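Local coordinates for probable quinone reductase Qor (NADPH:quinone reductase) (Zeta-crystallin homolog protein) (Mycobacterium tuberculosis, PDB 4RVU) that probably catalyses the NADPH-dependent reduction of quinones, passing electrons from the bound dinucleotide to its substrate, at residues Tyr141-Gly146 / Ala219-Val224; Tyr135-Val140 / Thr163-His168. One frame throughout, in Å; residues are numbered along the deposited sequence.

Contact 1 of 2, residues Tyr141-Gly146 / Ala219-Val224. With NDP (NADPH dihydro-nicotinamide-adenine-dinucleotide phosphate), chain E.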
loop_
_atom_site.group_PDB
_atom_site.type_symbol
_atom_site.label_atom_id
_atom_site.label_comp_id
_atom_site.label_asym_id
_atom_site.label_seq_id
_atom_site.Cartn_x
_atom_site.Cartn_y
_atom_site.Cartn_z
ATOM N N TYR A 141 9.445 1.085 0.731
ATOM C CA TYR A 141 9.733 -0.337 0.729
ATOM C C TYR A 141 11.194 -0.487 1.109
ATOM O O TYR A 141 12.071 -0.118 0.338
ATOM C CB TYR A 141 9.459 -1.000 -0.638
ATOM C CG TYR A 141 9.964 -2.428 -0.621
ATOM C CD1 TYR A 141 9.292 -3.405 0.102
ATOM C CD2 TYR A 141 11.152 -2.777 -1.244
ATOM C CE1 TYR A 141 9.771 -4.713 0.169
ATOM C CE2 TYR A 141 11.638 -4.069 -1.181
ATOM C CZ TYR A 141 10.946 -5.029 -0.470
ATOM O OH TYR A 141 11.437 -6.312 -0.407
ATOM N N PRO A 142 11.464 -1.030 2.304
ATOM C CA PRO A 142 12.853 -1.133 2.754
ATOM C C PRO A 142 13.567 -2.279 2.046
ATOM O O PRO A 142 13.438 -3.434 2.468
ATOM C CB PRO A 142 12.725 -1.423 4.260
ATOM C CG PRO A 142 11.212 -1.534 4.550
ATOM C CD PRO A 142 10.523 -1.679 3.236
ATOM N N VAL A 143 14.322 -1.959 0.996
ATOM C CA VAL A 143 14.984 -2.992 0.209
ATOM C C VAL A 143 15.977 -3.761 1.068
ATOM O O VAL A 143 16.562 -3.211 2.006
ATOM C CB VAL A 143 15.678 -2.424 -1.042
ATOM C CG1 VAL A 143 14.643 -1.799 -2.010
ATOM C CG2 VAL A 143 16.764 -1.410 -0.652
ATOM N N LYS A 144 16.148 -5.042 0.758
ATOM C CA LYS A 144 17.129 -5.862 1.453
ATOM C C LYS A 144 17.991 -6.563 0.415
ATOM O O LYS A 144 17.587 -6.712 -0.746
ATOM C CB LYS A 144 16.425 -6.877 2.350
ATOM C CG LYS A 144 15.414 -7.712 1.610
ATOM C CD LYS A 144 14.618 -8.606 2.555
ATOM C CE LYS A 144 13.729 -9.572 1.775
ATOM N NZ LYS A 144 12.677 -8.862 0.996
ATOM N N ARG A 145 19.187 -6.968 0.822
ATOM C CA ARG A 145 20.102 -7.635 -0.088
ATOM C C ARG A 145 19.402 -8.879 -0.620
ATOM O O ARG A 145 18.777 -9.612 0.151
ATOM C CB ARG A 145 21.406 -7.987 0.639
ATOM C CG ARG A 145 22.390 -8.794 -0.197
ATOM C CD ARG A 145 23.743 -8.924 0.496
ATOM N NE ARG A 145 24.392 -7.628 0.693
ATOM C CZ ARG A 145 25.101 -6.993 -0.238
ATOM N NH1 ARG A 145 25.255 -7.531 -1.445
ATOM N NH2 ARG A 145 25.657 -5.818 0.035
ATOM N N GLY A 146 19.443 -9.081 -1.935
ATOM C CA GLY A 146 18.799 -10.228 -2.552
ATOM C C GLY A 146 17.499 -9.906 -3.261
ATOM O O GLY A 146 17.002 -10.709 -4.067
ATOM N N ALA A 219 9.505 -5.013 -5.413
ATOM C CA ALA A 219 8.933 -3.668 -5.452
ATOM C C ALA A 219 9.097 -3.054 -6.836
ATOM O O ALA A 219 10.069 -3.336 -7.536
ATOM C CB ALA A 219 9.585 -2.784 -4.405
ATOM N N VAL A 220 8.149 -2.212 -7.225
ATOM C CA VAL A 220 8.319 -1.393 -8.421
ATOM C C VAL A 220 8.359 0.061 -7.994
ATOM O O VAL A 220 7.495 0.512 -7.244
ATOM C CB VAL A 220 7.140 -1.551 -9.392
ATOM C CG1 VAL A 220 7.286 -0.561 -10.558
ATOM C CG2 VAL A 220 7.059 -2.981 -9.901
ATOM N N TYR A 221 9.363 0.793 -8.458
ATOM C CA TYR A 221 9.384 2.231 -8.266
ATOM C C TYR A 221 8.990 2.884 -9.579
ATOM O O TYR A 221 9.782 2.923 -10.522
ATOM C CB TYR A 221 10.769 2.677 -7.791
ATOM C CG TYR A 221 11.116 2.099 -6.433
ATOM C CD1 TYR A 221 10.534 2.607 -5.275
ATOM C CD2 TYR A 221 12.007 1.042 -6.313
ATOM C CE1 TYR A 221 10.838 2.074 -4.021
ATOM C CE2 TYR A 221 12.330 0.510 -5.063
ATOM C CZ TYR A 221 11.744 1.033 -3.928
ATOM O OH TYR A 221 12.072 0.497 -2.699
ATOM N N ASP A 222 7.752 3.368 -9.639
ATOM C CA ASP A 222 7.168 3.888 -10.877
ATOM C C ASP A 222 6.965 5.395 -10.790
ATOM O O ASP A 222 6.078 5.885 -10.072
ATOM C CB ASP A 222 5.846 3.155 -11.178
ATOM C CG ASP A 222 5.236 3.541 -12.523
ATOM O OD1 ASP A 222 5.341 4.710 -12.944
ATOM O OD2 ASP A 222 4.609 2.666 -13.160
ATOM N N GLY A 223 7.802 6.138 -11.511
ATOM C CA GLY A 223 7.691 7.590 -11.545
ATOM C C GLY A 223 7.136 8.088 -12.869
ATOM O O GLY A 223 7.156 9.287 -13.159
ATOM N N VAL A 224 6.630 7.155 -13.669
ATOM C CA VAL A 224 6.181 7.450 -15.027
ATOM C C VAL A 224 4.653 7.519 -15.111
ATOM O O VAL A 224 4.091 8.346 -15.836
ATOM C CB VAL A 224 6.744 6.401 -16.001
ATOM C CG1 VAL A 224 6.128 6.555 -17.386
ATOM C CG2 VAL A 224 8.270 6.517 -16.067
HETATM P PA NDP E . 13.287 12.563 -14.687
HETATM O O1A NDP E . 14.669 13.148 -14.752
HETATM O O2A NDP E . 13.112 11.114 -14.334
HETATM O O5B NDP E . 12.545 12.845 -16.085
HETATM C C5B NDP E . 11.340 12.160 -16.409
HETATM C C4B NDP E . 11.707 10.917 -17.202
HETATM O O4B NDP E . 10.596 10.028 -17.315
HETATM C C3B NDP E . 12.102 11.264 -18.626
HETATM O O3B NDP E . 13.495 11.555 -18.735
HETATM C C2B NDP E . 11.719 10.022 -19.406
HETATM O O2B NDP E . 12.843 9.169 -19.578
HETATM C C1B NDP E . 10.661 9.331 -18.559
HETATM N N9A NDP E . 9.379 9.425 -19.294
HETATM C C8A NDP E . 8.642 8.389 -19.726
HETATM N N7A NDP E . 7.538 8.818 -20.382
HETATM C C5A NDP E . 7.564 10.160 -20.384
HETATM C C6A NDP E . 6.703 11.243 -20.909
HETATM N N6A NDP E . 5.564 10.960 -21.579
HETATM N N1A NDP E . 7.093 12.518 -20.697
HETATM C C2A NDP E . 8.225 12.806 -20.033
HETATM N N3A NDP E . 9.053 11.876 -19.531
HETATM C C4A NDP E . 8.784 10.558 -19.669
HETATM O O3 NDP E . 12.415 13.456 -13.681
HETATM P PN NDP E . 12.776 13.572 -12.122
HETATM O O1N NDP E . 13.981 12.717 -11.837
HETATM O O2N NDP E . 12.768 15.034 -11.761
HETATM O O5D NDP E . 11.502 12.886 -11.426
HETATM C C5D NDP E . 11.166 11.530 -11.711
HETATM C C4D NDP E . 9.697 11.289 -11.398
HETATM O O4D NDP E . 9.509 11.209 -9.987
HETATM C C3D NDP E . 8.838 12.441 -11.878
HETATM O O3D NDP E . 7.615 11.904 -12.378
HETATM C C2D NDP E . 8.555 13.258 -10.636
HETATM O O2D NDP E . 7.273 13.881 -10.733
HETATM C C1D NDP E . 8.589 12.205 -9.540
HETATM N N1N NDP E . 9.034 12.700 -8.238
HETATM C C2N NDP E . 8.292 12.413 -7.166
HETATM C C3N NDP E . 8.648 12.827 -5.891
HETATM C C7N NDP E . 7.762 12.473 -4.734
HETATM O O7N NDP E . 8.108 12.779 -3.606
HETATM N N7N NDP E . 6.623 11.826 -4.973
HETATM C C4N NDP E . 9.912 13.620 -5.657
HETATM C C5N NDP E . 10.634 13.855 -6.901
HETATM C C6N NDP E . 10.176 13.387 -8.127
HETATM P P2B NDP E . 12.804 7.963 -20.642
HETATM O O1X NDP E . 11.364 7.889 -21.062
HETATM O O2X NDP E . 13.738 8.400 -21.733
HETATM O O3X NDP E . 13.296 6.773 -19.871
#

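Contact 2 of 2, residues Tyr135-Val140 / Thr163-His168. With NDP (NADPH dihydro-nicotinamide-adenine-dinucleotide phosphate), chain E.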
loop_
_atom_site.group_PDB
_atom_site.type_symbol
_atom_site.label_atom_id
_atom_site.label_comp_id
_atom_site.label_asym_id
_atom_site.label_seq_id
_atom_site.Cartn_x
_atom_site.Cartn_y
_atom_site.Cartn_z
ATOM N N TYR A 135 13.906 7.868 0.794
ATOM C CA TYR A 135 12.662 7.443 1.437
ATOM C C TYR A 135 12.035 6.267 0.684
ATOM O O TYR A 135 11.415 5.382 1.288
ATOM C CB TYR A 135 11.689 8.624 1.693
ATOM C CG TYR A 135 10.774 9.077 0.553
ATOM C CD1 TYR A 135 9.746 8.255 0.087
ATOM C CD2 TYR A 135 10.886 10.358 0.012
ATOM C CE1 TYR A 135 8.900 8.660 -0.921
ATOM C CE2 TYR A 135 10.033 10.783 -0.997
ATOM C CZ TYR A 135 9.041 9.926 -1.454
ATOM O OH TYR A 135 8.175 10.321 -2.453
ATOM N N LEU A 136 12.222 6.242 -0.631
ATOM C CA LEU A 136 11.687 5.142 -1.437
ATOM C C LEU A 136 12.348 3.812 -1.069
ATOM O O LEU A 136 11.660 2.792 -0.956
ATOM C CB LEU A 136 11.840 5.437 -2.935
ATOM C CG LEU A 136 10.864 6.439 -3.562
ATOM C CD1 LEU A 136 11.248 6.779 -5.009
ATOM C CD2 LEU A 136 9.413 5.953 -3.478
ATOM N N LEU A 137 13.667 3.832 -0.870
ATOM C CA LEU A 137 14.457 2.619 -0.614
ATOM C C LEU A 137 14.554 2.236 0.853
ATOM O O LEU A 137 14.858 1.091 1.174
ATOM C CB LEU A 137 15.874 2.787 -1.153
ATOM C CG LEU A 137 16.012 2.875 -2.661
ATOM C CD1 LEU A 137 17.423 3.301 -3.015
ATOM C CD2 LEU A 137 15.701 1.532 -3.282
ATOM N N LYS A 138 14.331 3.193 1.747
ATOM C CA LYS A 138 14.527 2.936 3.172
ATOM C C LYS A 138 13.229 2.912 3.973
ATOM O O LYS A 138 13.184 2.328 5.056
ATOM C CB LYS A 138 15.484 3.973 3.783
ATOM C CG LYS A 138 16.917 3.903 3.262
ATOM C CD LYS A 138 17.679 2.750 3.906
ATOM C CE LYS A 138 19.118 2.653 3.386
ATOM N NZ LYS A 138 19.904 3.851 3.681
ATOM N N SER A 139 12.179 3.538 3.441
ATOM C CA SER A 139 10.938 3.751 4.195
ATOM C C SER A 139 9.689 3.208 3.511
ATOM O O SER A 139 8.891 2.496 4.132
ATOM C CB SER A 139 10.748 5.246 4.504
ATOM O OG SER A 139 11.826 5.736 5.280
ATOM N N VAL A 140 9.492 3.566 2.246
ATOM C CA VAL A 140 8.311 3.085 1.515
ATOM C C VAL A 140 8.356 1.567 1.306
ATOM O O VAL A 140 7.412 0.844 1.659
ATOM C CB VAL A 140 8.117 3.841 0.183
ATOM C CG1 VAL A 140 7.069 3.146 -0.675
ATOM C CG2 VAL A 140 7.708 5.290 0.455
ATOM N N THR A 163 18.928 3.552 -8.770
ATOM C CA THR A 163 19.640 2.407 -9.332
ATOM C C THR A 163 20.972 2.206 -8.625
ATOM O O THR A 163 21.266 1.106 -8.144
ATOM C CB THR A 163 19.831 2.582 -10.834
ATOM O OG1 THR A 163 18.536 2.631 -11.449
ATOM C CG2 THR A 163 20.633 1.429 -11.428
ATOM N N GLN A 164 21.744 3.285 -8.499
ATOM C CA GLN A 164 23.027 3.204 -7.819
ATOM C C GLN A 164 22.882 2.784 -6.374
ATOM O O GLN A 164 23.619 1.914 -5.897
ATOM C CB GLN A 164 23.742 4.545 -7.874
ATOM C CG GLN A 164 24.123 4.995 -9.264
ATOM C CD GLN A 164 24.799 6.347 -9.224
ATOM O OE1 GLN A 164 25.983 6.449 -8.902
ATOM N NE2 GLN A 164 24.040 7.398 -9.522
ATOM N N TRP A 165 21.938 3.412 -5.678
ATOM C CA TRP A 165 21.805 3.217 -4.241
ATOM C C TRP A 165 21.317 1.803 -3.942
ATOM O O TRP A 165 21.870 1.123 -3.077
ATOM C CB TRP A 165 20.849 4.249 -3.643
ATOM C CG TRP A 165 21.159 4.593 -2.222
ATOM C CD1 TRP A 165 21.875 3.842 -1.327
ATOM C CD2 TRP A 165 20.797 5.802 -1.535
ATOM N NE1 TRP A 165 21.961 4.506 -0.120
ATOM C CE2 TRP A 165 21.314 5.711 -0.226
ATOM C CE3 TRP A 165 20.076 6.938 -1.901
ATOM C CZ2 TRP A 165 21.146 6.731 0.717
ATOM C CZ3 TRP A 165 19.909 7.951 -0.964
ATOM C CH2 TRP A 165 20.439 7.838 0.330
ATOM N N ALA A 166 20.291 1.362 -4.667
ATOM C CA ALA A 166 19.798 -0.009 -4.530
ATOM C C ALA A 166 20.899 -1.029 -4.838
ATOM O O ALA A 166 21.085 -1.995 -4.098
ATOM C CB ALA A 166 18.569 -0.239 -5.425
ATOM N N THR A 167 21.641 -0.808 -5.918
ATOM C CA THR A 167 22.747 -1.703 -6.281
ATOM C C THR A 167 23.772 -1.793 -5.153
ATOM O O THR A 167 24.226 -2.880 -4.799
ATOM C CB THR A 167 23.426 -1.240 -7.565
ATOM O OG1 THR A 167 22.468 -1.308 -8.632
ATOM C CG2 THR A 167 24.618 -2.132 -7.899
ATOM N N HIS A 168 24.119 -0.645 -4.578
ATOM C CA HIS A 168 25.018 -0.606 -3.428
ATOM C C HIS A 168 24.479 -1.417 -2.256
ATOM O O HIS A 168 25.250 -2.028 -1.512
ATOM C CB HIS A 168 25.253 0.834 -2.975
ATOM C CG HIS A 168 25.977 0.938 -1.670
ATOM N ND1 HIS A 168 27.315 0.628 -1.536
ATOM C CD2 HIS A 168 25.549 1.302 -0.438
ATOM C CE1 HIS A 168 27.681 0.807 -0.278
ATOM N NE2 HIS A 168 26.627 1.216 0.408
HETATM P PA NDP E . 13.287 12.563 -14.687
HETATM O O1A NDP E . 14.669 13.148 -14.752
HETATM O O2A NDP E . 13.112 11.114 -14.334
HETATM O O5B NDP E . 12.545 12.845 -16.085
HETATM C C5B NDP E . 11.340 12.160 -16.409
HETATM C C4B NDP E . 11.707 10.917 -17.202
HETATM O O4B NDP E . 10.596 10.028 -17.315
HETATM C C3B NDP E . 12.102 11.264 -18.626
HETATM O O3B NDP E . 13.495 11.555 -18.735
HETATM C C2B NDP E . 11.719 10.022 -19.406
HETATM O O2B NDP E . 12.843 9.169 -19.578
HETATM C C1B NDP E . 10.661 9.331 -18.559
HETATM N N9A NDP E . 9.379 9.425 -19.294
HETATM C C8A NDP E . 8.642 8.389 -19.726
HETATM N N7A NDP E . 7.538 8.818 -20.382
HETATM C C5A NDP E . 7.564 10.160 -20.384
HETATM C C6A NDP E . 6.703 11.243 -20.909
HETATM N N6A NDP E . 5.564 10.960 -21.579
HETATM N N1A NDP E . 7.093 12.518 -20.697
HETATM C C2A NDP E . 8.225 12.806 -20.033
HETATM N N3A NDP E . 9.053 11.876 -19.531
HETATM C C4A NDP E . 8.784 10.558 -19.669
HETATM O O3 NDP E . 12.415 13.456 -13.681
HETATM P PN NDP E . 12.776 13.572 -12.122
HETATM O O1N NDP E . 13.981 12.717 -11.837
HETATM O O2N NDP E . 12.768 15.034 -11.761
HETATM O O5D NDP E . 11.502 12.886 -11.426
HETATM C C5D NDP E . 11.166 11.530 -11.711
HETATM C C4D NDP E . 9.697 11.289 -11.398
HETATM O O4D NDP E . 9.509 11.209 -9.987
HETATM C C3D NDP E . 8.838 12.441 -11.878
HETATM O O3D NDP E . 7.615 11.904 -12.378
HETATM C C2D NDP E . 8.555 13.258 -10.636
HETATM O O2D NDP E . 7.273 13.881 -10.733
HETATM C C1D NDP E . 8.589 12.205 -9.540
HETATM N N1N NDP E . 9.034 12.700 -8.238
HETATM C C2N NDP E . 8.292 12.413 -7.166
HETATM C C3N NDP E . 8.648 12.827 -5.891
HETATM C C7N NDP E . 7.762 12.473 -4.734
HETATM O O7N NDP E . 8.108 12.779 -3.606
HETATM N N7N NDP E . 6.623 11.826 -4.973
HETATM C C4N NDP E . 9.912 13.620 -5.657
HETATM C C5N NDP E . 10.634 13.855 -6.901
HETATM C C6N NDP E . 10.176 13.387 -8.127
HETATM P P2B NDP E . 12.804 7.963 -20.642
HETATM O O1X NDP E . 11.364 7.889 -21.062
HETATM O O2X NDP E . 13.738 8.400 -21.733
HETATM O O3X NDP E . 13.296 6.773 -19.871
HETATM O O HOH W 1 23.035 3.783 2.441
#

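Contact 1 of 2, residues Tyr141-Gly146 / Ala219-Val224
Where the chain leaves helix 120-140 at Tyr141, its backbone comes closest to strand 217-222 at Ala219, with the two CA atoms 7.1 Å apart, and from there the loop 141-146 diverges from the strand. Tyr141 holds its CG anti to the backbone N (chi1 172°), which brings the ring over to the strand. Its CD2 rests on Ala219 CB at 3.5 Å, the methyl group approaching obliquely. Tyr221, two residues further along the strand, crosses Tyr141 at about a right angle and puts its hydroxyl near the plane of the Tyr141 ring, at the edge. There Tyr221 OH is 3.6 Å from Tyr141 CB and 3.1 Å from Tyr141 O, a close polar approach; the hydrogen bond of this hydroxyl goes to Leu136 O on helix 120-140. Val143 CG1 lies 3.5 Å from Tyr221 OH, near the plane of the Tyr221 ring, while the valine side chain also packs on Val149 of strand 148-151. Strand 217-222 belongs to the six-stranded parallel sheet of the Rossmann-type nucleotide-binding domain, and the loop leads from helix 120-140 into strand 148-151 of that sheet. At the far end of Tyr141, OH is hydrogen-bonded to Asp147 and receives a weak bond from Lys144 NZ, which itself forms a salt bridge with Asp147. At the C-terminal end of the strand, Asp222 OD1 accepts from Val224 N at 2.9 Å in an Asx turn, and Gly223 O, just beyond it, takes a 2.8 Å hydrogen bond from O3D of the nicotinamide ribose of NADPH.

Contact 2 of 2, residues Tyr135-Val140 / Thr163-His168
Two helices of the nucleotide-binding half of this enoyl reductase-type fold pack here: the C-terminal end of helix 120-140 and that of helix 157-168, the helix whose first turn takes in the end of the probable Rossmann-type glycine-rich motif. The short segments run with their axes 10.7 Å apart at closest approach and their N-to-C directions 48° apart. Leu137 carries the apolar part, and both its methyl groups are engaged. CD1 lies 3.6 Å from Trp165 CB, obliquely to the indole, and CD2 meets Ala166 CB at 4.0 Å. Trp165 has its CG roughly anti to the backbone N (chi1 -151°), which turns the indole toward helix 120-140, where its ring also meets that of His134. Lys138 extends across to it, NZ lying obliquely to the indole, 4.3 Å from Trp165 CZ2. A water lying in the indole plane at its edge accepts from Trp165 NE1 at 2.9 Å and, weakly, from Lys138 NZ, whose stronger partner is Glu289 of helix 280-295, in a salt bridge. Earlier on the helix, Tyr135 is in another role: its OH donates to the nicotinamide carboxamide oxygen O7N of NADPH at 2.7 Å, with O7N near the ring plane, while Phe276 stacks on the ring. A wider pi-type turn follows, in which Tyr135 O accepts from both Ser139 N and Val140 N. On the other helix Thr167 OG1 bonds to Thr163 O at 2.7 Å, from the opposite face of the carbonyl plane to Thr167 N. Between the two segments the packing is mainly apolar and centred on Leu137, with a water at the indole N-H giving a polar link that is weak on the lysine side; the salt bridge to Glu289 probably offsets the charge of Lys138.

Contacts 1 and 2 lie about 7 Å apart between centres and meet at the end of helix 120-140: its last residues belong to contact 2 and the loop that continues from it to contact 1. Two probable hydrogen bonds join them: Tyr221 OH to Leu136 O at 2.9 Å, and Val143 N to Leu137 O at 3.1 Å. The strand and the loop therefore each engage a backbone carbonyl near the helix end. Both contacts also touch NADPH, at separate places: segment 219-224 holds the nicotinamide ribose and lies beside the adenine, whereas segment 135-140 binds the carboxamide. The two bonds thus tie the helix end to the loop and to the strand whose C-terminal end leads into Gly223.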